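Local coordinates for restriction endonuclease S subunits (Thermoanaerobacter tengcongensis, PDB 3OKG), which serves as the S subunit of a type I methyltransferase and probably recognises the DNA target through two specificity domains joined by long helices, at residues Ala264-Leu269 against Asp288-Val293; Val90-Thr95 against Asn162-Thr167; Leu187-Arg190 against Arg195-Arg198; Ile56-Ser61 against Ile66-Glu71; Pro130-His135 against Glu175-Ile180. All blocks are in the same frame, centred on the assembly; numbering follows the deposited sequence.

Interaction 1: Ala264-Leu269 against Asp288-Val293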
# COMPACT_ATOMS: atom_id res chain seq x y z
N ALA A 264 -25.84 -0.19 5.41
CA ALA A 264 -25.31 -1.12 4.41
C ALA A 264 -25.46 -0.58 2.99
O ALA A 264 -24.64 -0.89 2.12
CB ALA A 264 -25.98 -2.48 4.53
N ASP A 265 -26.49 0.23 2.76
CA ASP A 265 -26.76 0.78 1.44
C ASP A 265 -26.15 2.17 1.23
O ASP A 265 -26.73 3.01 0.55
CB ASP A 265 -28.27 0.83 1.18
CG ASP A 265 -28.97 -0.46 1.54
OD1 ASP A 265 -29.44 -1.16 0.62
OD2 ASP A 265 -29.04 -0.78 2.75
N PHE A 266 -24.98 2.40 1.82
CA PHE A 266 -24.27 3.66 1.66
C PHE A 266 -22.94 3.41 0.94
O PHE A 266 -22.36 2.33 1.06
CB PHE A 266 -24.02 4.32 3.01
CG PHE A 266 -25.21 5.05 3.56
CD1 PHE A 266 -26.37 5.15 2.82
CD2 PHE A 266 -25.16 5.64 4.81
CE1 PHE A 266 -27.47 5.82 3.32
CE2 PHE A 266 -26.26 6.32 5.31
CZ PHE A 266 -27.41 6.41 4.57
N GLY A 267 -22.46 4.39 0.19
CA GLY A 267 -21.23 4.21 -0.56
C GLY A 267 -20.27 5.16 0.12
O GLY A 267 -20.55 5.68 1.21
N ASP A 268 -19.14 5.39 -0.53
CA ASP A 268 -18.13 6.29 0.01
C ASP A 268 -18.67 7.65 0.44
O ASP A 268 -18.46 8.07 1.57
CB ASP A 268 -16.98 6.47 -0.98
CG ASP A 268 -16.22 5.17 -1.25
OD1 ASP A 268 -16.20 4.28 -0.36
OD2 ASP A 268 -15.64 5.04 -2.35
N LEU A 269 -19.36 8.33 -0.48
CA LEU A 269 -20.01 9.61 -0.19
C LEU A 269 -21.51 9.54 -0.46
O LEU A 269 -22.30 10.11 0.28
CB LEU A 269 -19.43 10.74 -1.03
CG LEU A 269 -17.93 11.03 -0.99
CD1 LEU A 269 -17.64 12.20 -1.93
CD2 LEU A 269 -17.46 11.33 0.42
N ASP A 288 -29.61 16.51 0.65
CA ASP A 288 -29.86 15.99 1.99
C ASP A 288 -28.81 15.02 2.48
O ASP A 288 -28.28 14.20 1.73
CB ASP A 288 -31.19 15.23 2.06
CG ASP A 288 -32.35 16.02 1.51
OD1 ASP A 288 -32.21 17.24 1.31
OD2 ASP A 288 -33.41 15.40 1.25
N VAL A 289 -28.52 15.13 3.77
CA VAL A 289 -27.57 14.26 4.42
C VAL A 289 -28.31 13.05 4.92
O VAL A 289 -29.42 13.17 5.44
CB VAL A 289 -26.90 15.02 5.61
CG1 VAL A 289 -26.02 14.08 6.43
CG2 VAL A 289 -26.06 16.20 5.07
N LEU A 290 -27.73 11.87 4.73
CA LEU A 290 -28.35 10.64 5.22
C LEU A 290 -27.58 10.20 6.44
O LEU A 290 -26.35 10.31 6.47
CB LEU A 290 -28.32 9.53 4.14
CG LEU A 290 -28.91 9.87 2.76
CD1 LEU A 290 -28.60 8.78 1.75
CD2 LEU A 290 -30.42 10.10 2.84
N ILE A 291 -28.27 9.68 7.44
CA ILE A 291 -27.59 9.26 8.65
C ILE A 291 -28.17 7.94 9.14
O ILE A 291 -29.37 7.72 9.02
CB ILE A 291 -27.67 10.34 9.74
CG1 ILE A 291 -26.81 9.96 10.95
CG2 ILE A 291 -29.12 10.60 10.14
CD1 ILE A 291 -26.45 11.15 11.82
N SER A 292 -27.32 7.06 9.66
CA SER A 292 -27.76 5.75 10.12
C SER A 292 -28.36 5.89 11.50
O SER A 292 -27.74 6.45 12.39
CB SER A 292 -26.60 4.77 10.16
OG SER A 292 -26.99 3.55 10.78
N VAL A 293 -29.58 5.39 11.68
CA VAL A 293 -30.24 5.52 12.98
C VAL A 293 -30.43 4.16 13.64
O VAL A 293 -31.12 4.04 14.65
CB VAL A 293 -31.60 6.24 12.84
CG1 VAL A 293 -31.39 7.70 12.48
CG2 VAL A 293 -32.47 5.55 11.78
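Phe266 and Leu290 join a loop to an inner strand of the four-stranded antiparallel sheet (237-241, 313-318, 289-292, 300-302) in the second specificity domain. The packing is apolar and carried by the far end of the aromatic ring. Phe266 CZ comes within 3.3 Å of Leu290 CB, and Phe266 CE1 lies 3.5 Å from Leu290 CD1, the two side chains crossing at a slant. With CG of Phe266 anti to its carbonyl carbon (chi1 -80°), the ring extends from the loop onto strand 289-292. Around this pair, Pro271 touches both side chains, and Leu313 and Asn301 of the flanking strands also touch the Phe266 side chain.

Polar contributions come from outside the pair: a weak hydrogen bond links Gly267 O to Asn301 ND2, and Leu290 bonds to Asn301 through its backbone. At the ring edge and near its plane, Phe266 CZ lies 4.4 Å from Ile291 N.

Interaction 2: Val90-Thr95 against Asn162-Thr167; sequences VIFATT and NDVYNT. With SO4 (sulfate ion), chain F.
Thr94 and Val164 mark the nearest backbone approach of the two segments, their CA atoms 7.9 Å apart, where the chain just past strand 90-93 comes alongside helix 161-165. Beyond Val164 the chain turns, and Val164 O receives two bonds from one residue: Thr167 OG1 at 2.9 Å, lying in the carbonyl plane, and Thr167 N at 3.1 Å.

Val164 puts both of its methyls to use. CG1 stands over a face of the Phe92 ring, offset toward the rim, in a CH-pi contact 4.2 Å from the ring centroid and 17° off the ring normal. CG2 reaches the ring margin, 3.7 Å from Phe92 CE2, and also meets Thr94 CG2 at 4.1 Å. Phe92 CG is anti to the backbone N (chi1 178°), which carries the ring out from the strand to the helix.

The strand is the middle one of a three-stranded antiparallel sheet (102-104, 90-93, 118-121) in the first specificity domain, and the short helix packs on it. Thr94 OG1 is hydrogen-bonded to Gly117 O, while its methyl is the branch that meets Val164. Tyr165 OH ties the helix to Val120 O of the neighbouring strand. At the exposed side of the helix, Asn162 ND2 holds a sulfate, probably from the crystallisation liquor, through O2 at 3.0 Å; Thr160 OG1 binds the same ion.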
# COMPACT_ATOMS: atom_id res chain seq x y z
N VAL A 90 26.94 -13.62 -4.39
CA VAL A 90 25.52 -13.36 -4.53
C VAL A 90 24.82 -14.70 -4.51
O VAL A 90 25.24 -15.62 -5.22
CB VAL A 90 25.23 -12.61 -5.85
CG1 VAL A 90 23.71 -12.49 -6.09
CG2 VAL A 90 25.89 -11.21 -5.81
N ILE A 91 23.77 -14.84 -3.71
CA ILE A 91 22.99 -16.07 -3.76
C ILE A 91 21.64 -15.77 -4.37
O ILE A 91 20.99 -14.80 -4.01
CB ILE A 91 22.85 -16.73 -2.37
CG1 ILE A 91 22.34 -15.70 -1.36
CG2 ILE A 91 24.23 -17.18 -1.88
CD1 ILE A 91 21.99 -16.33 0.03
N PHE A 92 21.20 -16.61 -5.29
CA PHE A 92 20.06 -16.32 -6.14
C PHE A 92 19.15 -17.56 -6.13
O PHE A 92 19.55 -18.61 -6.63
CB PHE A 92 20.60 -16.09 -7.56
CG PHE A 92 19.54 -15.81 -8.59
CD1 PHE A 92 19.30 -14.51 -9.02
CD2 PHE A 92 18.79 -16.86 -9.14
CE1 PHE A 92 18.33 -14.25 -9.97
CE2 PHE A 92 17.82 -16.60 -10.09
CZ PHE A 92 17.59 -15.30 -10.50
N ALA A 93 17.98 -17.48 -5.52
CA ALA A 93 17.13 -18.67 -5.40
C ALA A 93 16.68 -19.10 -6.78
O ALA A 93 16.23 -18.27 -7.57
CB ALA A 93 15.93 -18.39 -4.51
N THR A 94 16.80 -20.40 -7.09
CA THR A 94 16.36 -20.89 -8.39
C THR A 94 14.87 -21.25 -8.39
O THR A 94 14.27 -21.33 -9.43
CB THR A 94 17.21 -22.05 -8.90
OG1 THR A 94 17.29 -23.08 -7.90
CG2 THR A 94 18.61 -21.53 -9.23
N THR A 95 14.29 -21.45 -7.21
CA THR A 95 12.84 -21.61 -7.06
C THR A 95 12.15 -20.24 -7.04
O THR A 95 12.66 -19.30 -6.43
CB THR A 95 12.54 -22.34 -5.75
OG1 THR A 95 12.96 -23.71 -5.87
CG2 THR A 95 11.04 -22.31 -5.44
N ASN A 162 22.89 -23.57 -13.85
CA ASN A 162 23.42 -23.24 -15.20
C ASN A 162 22.54 -22.26 -15.98
O ASN A 162 23.05 -21.41 -16.70
CB ASN A 162 23.67 -24.51 -16.04
CG ASN A 162 24.87 -25.28 -15.55
OD1 ASN A 162 25.77 -24.70 -14.93
ND2 ASN A 162 24.89 -26.58 -15.80
N ASP A 163 21.22 -22.37 -15.83
CA ASP A 163 20.31 -21.43 -16.48
C ASP A 163 20.66 -20.00 -16.01
O ASP A 163 20.72 -19.06 -16.80
CB ASP A 163 18.86 -21.71 -16.08
CG ASP A 163 18.28 -22.98 -16.72
OD1 ASP A 163 18.91 -23.53 -17.64
OD2 ASP A 163 17.18 -23.40 -16.30
N VAL A 164 20.87 -19.85 -14.72
CA VAL A 164 21.22 -18.52 -14.20
C VAL A 164 22.58 -18.05 -14.74
O VAL A 164 22.73 -16.92 -15.21
CB VAL A 164 21.18 -18.51 -12.66
CG1 VAL A 164 21.59 -17.12 -12.08
CG2 VAL A 164 19.77 -18.94 -12.14
N TYR A 165 23.58 -18.92 -14.68
CA TYR A 165 24.91 -18.55 -15.16
C TYR A 165 24.87 -18.20 -16.66
O TYR A 165 25.71 -17.45 -17.14
CB TYR A 165 25.94 -19.67 -14.94
CG TYR A 165 26.21 -20.02 -13.49
CD1 TYR A 165 26.49 -19.02 -12.54
CD2 TYR A 165 26.25 -21.34 -13.09
CE1 TYR A 165 26.76 -19.35 -11.20
CE2 TYR A 165 26.54 -21.68 -11.77
CZ TYR A 165 26.79 -20.68 -10.83
OH TYR A 165 27.04 -21.05 -9.51
N ASN A 166 23.90 -18.74 -17.39
CA ASN A 166 23.83 -18.51 -18.83
C ASN A 166 23.18 -17.19 -19.23
O ASN A 166 23.22 -16.80 -20.40
CB ASN A 166 23.11 -19.68 -19.53
CG ASN A 166 24.00 -20.90 -19.64
OD1 ASN A 166 25.23 -20.79 -19.57
ND2 ASN A 166 23.39 -22.08 -19.81
N THR A 167 22.58 -16.50 -18.27
CA THR A 167 21.87 -15.27 -18.61
C THR A 167 22.88 -14.23 -19.07
O THR A 167 24.03 -14.24 -18.64
CB THR A 167 21.00 -14.71 -17.43
OG1 THR A 167 21.83 -14.37 -16.31
CG2 THR A 167 19.90 -15.73 -17.00
S SO4 F . 21.89 -28.24 -16.50
O1 SO4 F . 22.22 -28.31 -15.08
O2 SO4 F . 23.09 -28.49 -17.30
O3 SO4 F . 20.82 -29.22 -16.77
O4 SO4 F . 21.39 -26.90 -16.82

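Interaction 3: Leu187-Arg190 against Arg195-Arg198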
# COMPACT_ATOMS: atom_id res chain seq x y z
N LEU A 187 19.83 6.24 -4.41
CA LEU A 187 18.45 6.41 -4.87
C LEU A 187 17.46 5.60 -4.03
O LEU A 187 16.40 6.12 -3.67
CB LEU A 187 18.33 5.98 -6.34
CG LEU A 187 18.16 6.98 -7.48
CD1 LEU A 187 18.59 8.38 -7.11
CD2 LEU A 187 18.92 6.48 -8.73
N MET A 188 17.79 4.35 -3.73
CA MET A 188 16.89 3.52 -2.92
C MET A 188 16.73 4.14 -1.51
O MET A 188 15.63 4.15 -0.94
CB MET A 188 17.39 2.06 -2.84
CG MET A 188 17.31 1.30 -4.19
SD MET A 188 18.13 -0.33 -4.27
N GLU A 189 17.81 4.65 -0.93
CA GLU A 189 17.69 5.29 0.38
C GLU A 189 16.75 6.52 0.30
O GLU A 189 15.98 6.78 1.21
CB GLU A 189 19.06 5.69 0.92
CG GLU A 189 19.01 6.43 2.25
CD GLU A 189 18.34 5.66 3.39
OE1 GLU A 189 18.33 4.41 3.40
OE2 GLU A 189 17.83 6.34 4.31
N ARG A 190 16.82 7.28 -0.78
CA ARG A 190 15.89 8.41 -0.89
C ARG A 190 14.44 7.94 -0.92
O ARG A 190 13.53 8.60 -0.39
CB ARG A 190 16.22 9.24 -2.13
CG ARG A 190 17.61 9.83 -2.04
CD ARG A 190 17.75 10.95 -3.04
NE ARG A 190 18.42 10.56 -4.27
CZ ARG A 190 19.60 11.05 -4.64
NH1 ARG A 190 20.16 10.65 -5.77
NH2 ARG A 190 20.22 11.95 -3.88
N ARG A 195 9.24 7.77 2.10
CA ARG A 195 8.21 7.00 2.79
C ARG A 195 8.05 7.44 4.24
O ARG A 195 6.92 7.61 4.70
CB ARG A 195 8.46 5.48 2.73
CG ARG A 195 8.72 5.00 1.34
CD ARG A 195 8.73 3.48 1.28
NE ARG A 195 7.37 2.98 1.17
CZ ARG A 195 6.71 2.42 2.16
NH1 ARG A 195 7.30 2.25 3.34
NH2 ARG A 195 5.46 2.01 1.97
N ARG A 196 9.18 7.61 4.94
CA ARG A 196 9.17 8.05 6.34
C ARG A 196 8.57 9.43 6.46
O ARG A 196 7.77 9.71 7.36
CB ARG A 196 10.59 8.11 6.91
CG ARG A 196 11.13 6.78 7.37
CD ARG A 196 12.67 6.79 7.46
NE ARG A 196 13.10 5.40 7.30
CZ ARG A 196 14.27 5.01 6.81
NH1 ARG A 196 15.18 5.90 6.43
NH2 ARG A 196 14.52 3.71 6.69
N LEU A 197 8.97 10.31 5.56
CA LEU A 197 8.46 11.68 5.56
C LEU A 197 6.93 11.66 5.41
O LEU A 197 6.23 12.38 6.11
CB LEU A 197 9.09 12.44 4.40
CG LEU A 197 8.82 13.94 4.43
CD1 LEU A 197 9.40 14.58 5.70
CD2 LEU A 197 9.39 14.58 3.15
N ARG A 198 6.45 10.86 4.46
CA ARG A 198 5.03 10.74 4.20
C ARG A 198 4.31 10.30 5.46
O ARG A 198 3.32 10.90 5.87
CB ARG A 198 4.77 9.75 3.07
CG ARG A 198 3.33 9.73 2.57
CD ARG A 198 3.28 9.65 1.05
NE ARG A 198 4.32 8.77 0.51
CZ ARG A 198 4.98 9.01 -0.62
NH1 ARG A 198 4.71 10.09 -1.33
NH2 ARG A 198 5.91 8.16 -1.03
O HOH W 1 16.80 3.05 5.32
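Glu189 and Arg196 meet along the surface of helix 174-216, the long helix whose residues 174-204 are predicted to form a coiled coil. They are seven residues, or about two turns, apart, with Glu189 CA 10.8 Å from Arg196 CA, so both side chains must lean along the helix to span the gap.

In Glu189, the bond from CA to CB leads away from Arg196. CG then lies anti to the backbone N, beside the carbonyl carbon, and a bend at the next bond (chi2 59°) brings the carboxylate back along the helix toward its partner. At the tip the two oxygens do different work. OE2 of Glu189 forms a salt bridge to Arg196 NH1 at 3.4 Å, with a weak hydrogen bond whose N-H...O angle is 139°; OE1 takes up a water. Arg196 comes from the other end with its chain extended from CG to NE, crossing Glu189 at about a right angle, and the carboxylate and guanidinium planes are 37° apart.

Other positions of the same segments face helix 392-407: Arg195 NE forms a salt bridge with Glu395 OE2, and Leu187 and Met188 touch Ile403. On the solvent side, the water closes a second link between the charges: it donates to Glu189 OE1 at 2.8 Å and, at the guanidinium edge and in its plane, accepts from Arg196 NH2 at 2.7 Å.

Interaction 4: Ile56-Ser61 against Ile66-Glu71; sequences ISAIDS and IVSPKE. With SO4 (sulfate ion), chain D.
Ile59 and Ile66 face each other as an antiparallel non-hydrogen-bonded pair, their side chains on the same face of a two-stranded sheet. In both, CG1 is anti to the carbonyl carbon (chi1 -63° in Ile59), and the two side chains rise together to meet at CG1, with Ile59 CG1 4.3 Å from Ile66 CG1. Both also rest on Ile91 of strand 90-93. Next to them, Asp60 offers its aliphatic CB to the fork of Val67, 4.1 Å from Val67 CG2 and at a like distance from CG1, while Asp60 OD1 accepts from Thr62 N in the connecting turn.

Strands 59-60 and 65-66 form a short beta hairpin. Beyond the Ile59-Ile66 pair, Ala58 O of the 3-10 turn accepts from two successive backbone N-H groups: Val67 N approaches at 2.8 Å, almost in line with the carbonyl bond (171°), whereas Ser68 N comes at 3.0 Å from an angle of 130°, tilted off the carbonyl plane. Ala58 CB lies 3.5 Å from Ser68 O and also meets the Pro69 ring.

Beside these bonds a water bridges the two serines, donating to Ser57 OG and lying 3.0 Å from Ser68 OG; Ser57 OG is hydrogen-bonded to Asp55 OD1 as well. At the 3-10 turn Ile56 N binds O2 of a sulfate at 2.8 Å, an ion probably from the crystallisation liquor and also held by Arg80 and Ser115.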
# COMPACT_ATOMS: atom_id res chain seq x y z
N ILE A 56 16.09 -20.00 2.19
CA ILE A 56 15.24 -18.99 1.58
C ILE A 56 14.59 -18.10 2.63
O ILE A 56 14.53 -16.88 2.47
CB ILE A 56 14.15 -19.63 0.70
CG1 ILE A 56 14.78 -20.41 -0.45
CG2 ILE A 56 13.20 -18.57 0.17
CD1 ILE A 56 15.79 -19.62 -1.25
N SER A 57 14.09 -18.72 3.69
CA SER A 57 13.44 -17.98 4.76
C SER A 57 14.37 -16.95 5.40
O SER A 57 13.88 -15.99 6.00
CB SER A 57 12.86 -18.94 5.82
OG SER A 57 13.86 -19.27 6.77
N ALA A 58 15.69 -17.13 5.27
CA ALA A 58 16.66 -16.21 5.89
C ALA A 58 16.72 -14.85 5.19
O ALA A 58 17.31 -13.90 5.72
CB ALA A 58 18.06 -16.84 5.92
N ILE A 59 16.16 -14.78 3.99
CA ILE A 59 16.26 -13.59 3.16
C ILE A 59 15.02 -12.69 3.24
O ILE A 59 13.87 -13.18 3.13
CB ILE A 59 16.52 -13.97 1.68
CG1 ILE A 59 17.88 -14.70 1.58
CG2 ILE A 59 16.53 -12.73 0.76
CD1 ILE A 59 18.38 -14.88 0.18
N ASP A 60 15.26 -11.39 3.36
CA ASP A 60 14.23 -10.38 3.17
C ASP A 60 14.24 -10.03 1.67
O ASP A 60 15.15 -9.34 1.18
CB ASP A 60 14.56 -9.11 4.00
CG ASP A 60 13.57 -7.98 3.74
OD1 ASP A 60 12.69 -8.14 2.86
OD2 ASP A 60 13.65 -6.93 4.42
N SER A 61 13.23 -10.50 0.96
CA SER A 61 13.27 -10.40 -0.51
C SER A 61 12.99 -8.98 -0.96
O SER A 61 13.27 -8.61 -2.09
CB SER A 61 12.23 -11.34 -1.16
OG SER A 61 10.91 -10.92 -0.85
N ILE A 66 20.28 -10.86 3.68
CA ILE A 66 20.21 -12.03 4.56
C ILE A 66 19.97 -11.47 5.98
O ILE A 66 20.85 -10.83 6.54
CB ILE A 66 21.50 -12.81 4.53
CG1 ILE A 66 21.72 -13.43 3.13
CG2 ILE A 66 21.47 -13.94 5.58
CD1 ILE A 66 23.17 -13.80 2.90
N VAL A 67 18.78 -11.69 6.53
CA VAL A 67 18.47 -11.10 7.83
C VAL A 67 18.19 -12.12 8.93
O VAL A 67 18.21 -11.75 10.10
CB VAL A 67 17.26 -10.12 7.77
CG1 VAL A 67 17.55 -8.95 6.79
CG2 VAL A 67 15.99 -10.85 7.41
N SER A 68 17.90 -13.37 8.58
CA SER A 68 17.60 -14.34 9.65
C SER A 68 18.18 -15.74 9.42
O SER A 68 17.45 -16.73 9.34
CB SER A 68 16.11 -14.38 9.95
OG SER A 68 15.36 -14.66 8.78
N PRO A 69 19.50 -15.83 9.32
CA PRO A 69 20.11 -17.15 9.16
C PRO A 69 20.11 -17.84 10.52
O PRO A 69 19.96 -17.17 11.55
CB PRO A 69 21.53 -16.80 8.77
CG PRO A 69 21.79 -15.50 9.50
CD PRO A 69 20.50 -14.75 9.28
N LYS A 70 20.27 -19.15 10.54
CA LYS A 70 20.17 -19.90 11.79
C LYS A 70 21.47 -20.61 12.05
O LYS A 70 22.04 -21.19 11.14
CB LYS A 70 19.03 -20.92 11.74
CG LYS A 70 18.74 -21.53 13.13
CD LYS A 70 18.12 -22.92 13.08
CE LYS A 70 16.60 -22.87 13.02
NZ LYS A 70 16.02 -24.25 13.12
N GLU A 71 21.95 -20.59 13.30
CA GLU A 71 23.15 -21.32 13.61
C GLU A 71 22.73 -22.73 13.98
O GLU A 71 21.88 -22.94 14.85
CB GLU A 71 23.98 -20.64 14.72
CG GLU A 71 25.35 -21.27 14.88
CD GLU A 71 26.39 -20.29 15.37
OE1 GLU A 71 26.03 -19.16 15.72
OE2 GLU A 71 27.58 -20.66 15.40
S SO4 D . 15.20 -23.73 1.07
O1 SO4 D . 15.98 -24.93 0.83
O2 SO4 D . 16.09 -22.57 1.01
O3 SO4 D . 14.21 -23.57 0.01
O4 SO4 D . 14.56 -23.81 2.37
O HOH W 2 13.88 -17.23 9.00

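Interaction 5: Pro130-His135 against Glu175-Ile180; sequences PEFLFH and EEQRRI. With SO4 (sulfate ion), chain E.
Helix 130-137 packs on the first turns of the long helix 174-216, whose residues 174-204 are predicted to form a coiled coil, through Phe132 and Gln177, whose CA atoms are 5.8 Å apart. The aliphatic part of Gln177 lies across the aromatic ring: its CG sits over the centre of one face, in a CH-pi contact 3.7 Å from the Phe132 centroid and 12° off the ring normal. Gln177 CB lies 3.6 Å from Phe132 CG, and the amide leans beyond, with OE1 3.4 Å from Phe132 CB and the amide plane turned 41° from the ring.

The amide is fixed by bonds beyond the pair. OE1 accepts from Glu129 N, just ahead of helix 130-137, and NE2 gives to Pro172 O and Phe127 O, so a buried polar group is satisfied at both ends and its rotation set. Phe132 CG, anti to the backbone N (chi1 -174°), turns the ring into this interface, where Phe132 CE1 also meets Ile180 CD1 at 4.1 Å.

On the outer side of helix 174-216, Arg178 NH2 holds O3 of a sulfate, probably from the crystallisation liquor, at 2.6 Å, while NH1 forms a salt bridge with Glu129 OE2. Phe408, near the chain end, meets the Phe132 ring with its plane roughly perpendicular. Helix 130-137 lies between strand 102-104, touched through Leu104, and helix 174-216; both helices touch strand 168-171, through Leu133 and Gln177.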
# COMPACT_ATOMS: atom_id res chain seq x y z
N PRO A 130 31.29 -7.63 -6.74
CA PRO A 130 30.18 -8.36 -6.11
C PRO A 130 28.91 -7.51 -5.97
O PRO A 130 27.82 -8.00 -6.24
CB PRO A 130 30.73 -8.75 -4.72
CG PRO A 130 32.25 -8.92 -4.96
CD PRO A 130 32.60 -7.92 -6.09
N GLU A 131 29.05 -6.26 -5.54
CA GLU A 131 27.86 -5.44 -5.31
C GLU A 131 27.15 -5.13 -6.63
O GLU A 131 25.92 -4.97 -6.65
CB GLU A 131 28.25 -4.11 -4.62
CG GLU A 131 28.68 -4.25 -3.15
CD GLU A 131 30.08 -4.87 -2.93
OE1 GLU A 131 30.37 -5.19 -1.76
OE2 GLU A 131 30.89 -5.04 -3.90
N PHE A 132 27.94 -5.04 -7.69
CA PHE A 132 27.37 -4.81 -9.02
C PHE A 132 26.59 -6.05 -9.45
O PHE A 132 25.45 -5.95 -9.90
CB PHE A 132 28.45 -4.43 -10.05
CG PHE A 132 27.88 -4.04 -11.39
CD1 PHE A 132 27.35 -2.77 -11.59
CD2 PHE A 132 27.84 -4.95 -12.44
CE1 PHE A 132 26.82 -2.40 -12.83
CE2 PHE A 132 27.31 -4.60 -13.68
CZ PHE A 132 26.80 -3.33 -13.87
N LEU A 133 27.19 -7.23 -9.30
CA LEU A 133 26.43 -8.47 -9.58
C LEU A 133 25.14 -8.60 -8.75
O LEU A 133 24.10 -9.06 -9.25
CB LEU A 133 27.32 -9.73 -9.41
CG LEU A 133 28.56 -9.79 -10.32
CD1 LEU A 133 29.21 -11.16 -10.19
CD2 LEU A 133 28.16 -9.56 -11.81
N PHE A 134 25.22 -8.25 -7.48
CA PHE A 134 24.05 -8.33 -6.61
C PHE A 134 22.91 -7.51 -7.22
O PHE A 134 21.81 -8.01 -7.44
CB PHE A 134 24.40 -7.73 -5.23
CG PHE A 134 23.20 -7.45 -4.37
CD1 PHE A 134 22.27 -8.45 -4.09
CD2 PHE A 134 23.00 -6.19 -3.82
CE1 PHE A 134 21.15 -8.20 -3.26
CE2 PHE A 134 21.88 -5.93 -2.99
CZ PHE A 134 20.95 -6.96 -2.74
N HIS A 135 23.17 -6.23 -7.50
CA HIS A 135 22.10 -5.37 -8.01
C HIS A 135 21.61 -5.79 -9.39
O HIS A 135 20.42 -5.80 -9.67
CB HIS A 135 22.54 -3.91 -8.02
CG HIS A 135 22.60 -3.32 -6.65
ND1 HIS A 135 21.46 -3.09 -5.90
CD2 HIS A 135 23.64 -2.89 -5.90
CE1 HIS A 135 21.80 -2.57 -4.74
NE2 HIS A 135 23.12 -2.43 -4.71
N GLU A 175 35.44 0.35 -12.51
CA GLU A 175 35.28 1.65 -11.85
C GLU A 175 33.84 2.17 -12.00
O GLU A 175 33.26 2.73 -11.05
CB GLU A 175 36.27 2.67 -12.45
CG GLU A 175 36.32 3.98 -11.67
CD GLU A 175 37.42 4.92 -12.18
OE1 GLU A 175 37.88 4.74 -13.32
OE2 GLU A 175 37.81 5.85 -11.43
N GLU A 176 33.28 2.02 -13.20
CA GLU A 176 31.89 2.44 -13.44
C GLU A 176 30.91 1.54 -12.68
O GLU A 176 29.89 2.01 -12.21
CB GLU A 176 31.59 2.45 -14.95
CG GLU A 176 30.15 2.93 -15.32
CD GLU A 176 29.90 4.41 -14.98
OE1 GLU A 176 30.87 5.15 -14.73
OE2 GLU A 176 28.73 4.83 -14.95
N GLN A 177 31.21 0.24 -12.55
CA GLN A 177 30.36 -0.62 -11.73
C GLN A 177 30.25 -0.07 -10.32
O GLN A 177 29.16 -0.06 -9.74
CB GLN A 177 30.87 -2.08 -11.69
CG GLN A 177 30.90 -2.81 -13.06
CD GLN A 177 31.47 -4.20 -12.93
OE1 GLN A 177 31.31 -4.86 -11.90
NE2 GLN A 177 32.18 -4.64 -13.96
N ARG A 178 31.37 0.33 -9.74
CA ARG A 178 31.33 0.84 -8.36
C ARG A 178 30.52 2.14 -8.30
O ARG A 178 29.79 2.40 -7.33
CB ARG A 178 32.75 1.04 -7.82
CG ARG A 178 33.52 -0.30 -7.70
CD ARG A 178 34.81 -0.14 -6.92
NE ARG A 178 35.72 0.75 -7.61
CZ ARG A 178 36.58 0.37 -8.54
NH1 ARG A 178 36.63 -0.90 -8.92
NH2 ARG A 178 37.38 1.27 -9.10
N ARG A 179 30.64 2.96 -9.32
CA ARG A 179 29.90 4.21 -9.34
C ARG A 179 28.39 3.95 -9.42
O ARG A 179 27.59 4.54 -8.69
CB ARG A 179 30.31 5.03 -10.56
CG ARG A 179 29.65 6.39 -10.58
CD ARG A 179 29.86 7.10 -11.91
NE ARG A 179 28.88 8.16 -12.06
CZ ARG A 179 27.78 8.06 -12.80
NH1 ARG A 179 27.55 6.95 -13.48
NH2 ARG A 179 26.94 9.08 -12.86
N ILE A 180 28.02 3.05 -10.32
CA ILE A 180 26.61 2.66 -10.43
C ILE A 180 26.05 2.08 -9.13
O ILE A 180 24.93 2.37 -8.75
CB ILE A 180 26.41 1.66 -11.59
CG1 ILE A 180 26.67 2.37 -12.92
CG2 ILE A 180 24.96 1.04 -11.53
CD1 ILE A 180 26.77 1.47 -14.13
S SO4 E . 37.85 4.31 -7.24
O1 SO4 E . 39.17 3.87 -6.79
O2 SO4 E . 37.83 5.77 -7.30
O3 SO4 E . 37.60 3.77 -8.58
O4 SO4 E . 36.80 3.88 -6.31

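Interactions 2, 3, 4 and 5 belong to the first DNA specificity domain and interaction 1 to the second. Along the chain, interaction 4 comes first, interactions 2 and 5 interleave, then come 3 and 1. Interaction 2 touches interaction 4 (Ala93 on Ile56, Ile91 on Ile59 and Ile66) and interaction 5 (Val90 on helix 130-137), with centres about 18 Å apart in each case, so strand 90-93 connects hairpin and helix packing in one domain. Interactions 3 and 5 share helix 174-216, which leads out of that domain. Interaction 1 lies across the chain's centre, its centre 55 Å from that of interaction 2, consistent with two separately packed DNA-recognition domains spaced by long helices.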